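Local coordinates for catechol O-methyltransferase (Niastella koreensis, PDB 7CVW), which transfers a methyl group from S-adenosyl-L-methionine to a catechol hydroxyl in a divalent-metal-dependent reaction, fastest with magnesium, at residues D120-P123 with Q124-E127. Numbering follows the deposited sequence.
Sequences DILP and QLVE
Three backbone i to i+4 bonds join the turn D120-P123 to the next turn of the same helix: L125 N to I121 O, V126 N to L122 O and E127 N to P123 O, all 3.0 to 3.1 Å long. The helix is kinked at P123, whose ring nitrogen has no hydrogen to give to the turn before. With CG beside the backbone N (chi1 -53°) and the chain extended beyond it, the side chain of Q124 reaches back along the helix, CG resting 3.3 Å from D120 O. Its amide oxygen OE1 lies against the aliphatic branches of I121, 3.7 Å from both CG1 and CG2, and takes a weak hydrogen bond from R114 NH1. Apolar contacts are looser: I121 CG2 meets L125 CG at 4.2 Å, and L122 CD2 meets L125 CD1 at 4.4 Å. These buried residues form the inner face of the helix; L122 and L125 pack on L62 of strand 60-64, while L122 and P123 also touch W151 of helix 145-154. An amphipathic helix laid against the parallel part of a mixed seven-stranded sheet, here in the beta-alpha-beta crossover from strand 111-115 to strand 133-138, is characteristic of the Rossmann-like class I methyltransferase fold.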
ATOM      1  N   ASP A 120     -27.854  -6.639   4.285  1.00 11.18           N
ATOM      2  CA  ASP A 120     -28.998  -6.204   5.124  1.00 11.82           C
ATOM      3  C   ASP A 120     -28.547  -5.029   6.003  1.00 11.86           C
ATOM      4  O   ASP A 120     -29.347  -4.106   6.250  1.00 12.30           O
ATOM      5  CB  ASP A 120     -29.520  -7.350   5.995  1.00 13.68           C
ATOM      6  CG  ASP A 120     -30.199  -8.495   5.250  1.00 15.53           C
ATOM      7  OD1 ASP A 120     -30.723  -8.240   4.157  1.00 18.93           O
ATOM      8  OD2 ASP A 120     -30.200  -9.634   5.776  1.00 16.96           O
ATOM      9  N   ILE A 121     -27.323  -5.068   6.514  1.00  9.90           N
ATOM     10  CA  ILE A 121     -26.855  -4.046   7.497  1.00  9.89           C
ATOM     11  C   ILE A 121     -26.397  -2.758   6.802  1.00  9.79           C
ATOM     12  O   ILE A 121     -26.562  -1.674   7.377  1.00 10.28           O
ATOM     13  CB  ILE A 121     -25.811  -4.647   8.456  1.00 10.18           C
ATOM     14  CG1 ILE A 121     -26.440  -5.748   9.314  1.00 10.88           C
ATOM     15  CG2 ILE A 121     -25.184  -3.556   9.323  1.00 10.36           C
ATOM     16  CD1 ILE A 121     -25.402  -6.612  10.017  1.00 11.32           C
ATOM     17  N   LEU A 122     -25.795  -2.840   5.629  1.00  9.91           N
ATOM     18  CA  LEU A 122     -25.306  -1.635   4.919  1.00 10.05           C
ATOM     19  C   LEU A 122     -26.442  -0.622   4.767  1.00 10.68           C
ATOM     20  O   LEU A 122     -26.227   0.559   5.081  1.00 10.28           O
ATOM     21  CB  LEU A 122     -24.661  -2.059   3.594  1.00  9.92           C
ATOM     22  CG  LEU A 122     -23.255  -2.642   3.767  1.00 10.44           C
ATOM     23  CD1 LEU A 122     -22.806  -3.426   2.547  1.00 10.37           C
ATOM     24  CD2 LEU A 122     -22.232  -1.569   4.125  1.00 10.28           C
ATOM     25  N   PRO A 123     -27.669  -0.998   4.318  1.00 11.69           N
ATOM     26  CA  PRO A 123     -28.736  -0.001   4.223  1.00 12.51           C
ATOM     27  C   PRO A 123     -29.183   0.532   5.589  1.00 12.08           C
ATOM     28  O   PRO A 123     -29.593   1.661   5.689  1.00 13.55           O
ATOM     29  CB  PRO A 123     -29.878  -0.698   3.471  1.00 12.67           C
ATOM     30  CG  PRO A 123     -29.559  -2.170   3.507  1.00 14.03           C
ATOM     31  CD  PRO A 123     -28.046  -2.253   3.652  1.00 12.57           C
ATOM     32  N   GLN A 124     -29.004  -0.241   6.651  1.00 11.42           N
ATOM     33  CA  GLN A 124     -29.262   0.248   8.026  1.00 11.18           C
ATOM     34  C   GLN A 124     -28.280   1.381   8.337  1.00 11.87           C
ATOM     35  O   GLN A 124     -28.692   2.386   8.923  1.00 11.63           O
ATOM     36  CB  GLN A 124     -29.092  -0.844   9.086  1.00 11.77           C
ATOM     37  CG  GLN A 124     -29.884  -2.121   8.840  1.00 11.51           C
ATOM     38  CD  GLN A 124     -29.584  -3.184   9.865  1.00 10.87           C
ATOM     39  OE1 GLN A 124     -28.642  -3.079  10.662  1.00 11.64           O
ATOM     40  NE2 GLN A 124     -30.374  -4.240   9.822  1.00 12.18           N
ATOM     41  N   LEU A 125     -26.994   1.212   8.002  1.00 10.85           N
ATOM     42  CA  LEU A 125     -25.961   2.224   8.316  1.00 11.34           C
ATOM     43  C   LEU A 125     -26.283   3.506   7.541  1.00 11.69           C
ATOM     44  O   LEU A 125     -26.093   4.594   8.116  1.00 13.60           O
ATOM     45  CB  LEU A 125     -24.587   1.661   7.934  1.00 11.28           C
ATOM     46  CG  LEU A 125     -24.087   0.496   8.802  1.00 11.40           C
ATOM     47  CD1 LEU A 125     -22.811  -0.121   8.225  1.00 11.77           C
ATOM     48  CD2 LEU A 125     -23.835   0.924  10.227  1.00 11.96           C
ATOM     49  N   VAL A 126     -26.800   3.373   6.309  1.00 12.53           N
ATOM     50  CA  VAL A 126     -27.243   4.556   5.507  1.00 14.01           C
ATOM     51  C   VAL A 126     -28.424   5.220   6.229  1.00 15.27           C
ATOM     52  O   VAL A 126     -28.346   6.456   6.460  1.00 16.15           O
ATOM     53  CB  VAL A 126     -27.553   4.186   4.048  1.00 13.95           C
ATOM     54  CG1 VAL A 126     -28.199   5.355   3.307  1.00 15.55           C
ATOM     55  CG2 VAL A 126     -26.280   3.754   3.342  1.00 13.55           C
ATOM     56  N   GLU A 127     -29.438   4.450   6.638  1.00 16.73           N
ATOM     57  CA  GLU A 127     -30.616   5.011   7.357  1.00 17.93           C
ATOM     58  C   GLU A 127     -30.164   5.706   8.642  1.00 18.49           C
ATOM     59  O   GLU A 127     -30.726   6.779   8.964  1.00 20.58           O
ATOM     60  CB  GLU A 127     -31.660   3.932   7.640  1.00 20.48           C
ATOM     61  CG  GLU A 127     -32.859   4.506   8.363  1.00 23.87           C
ATOM     62  CD  GLU A 127     -34.093   3.638   8.474  1.00 28.56           C
ATOM     63  OE1 GLU A 127     -34.044   2.459   8.055  1.00 31.01           O
ATOM     64  OE2 GLU A 127     -35.110   4.159   9.011  1.00 29.89           O
TER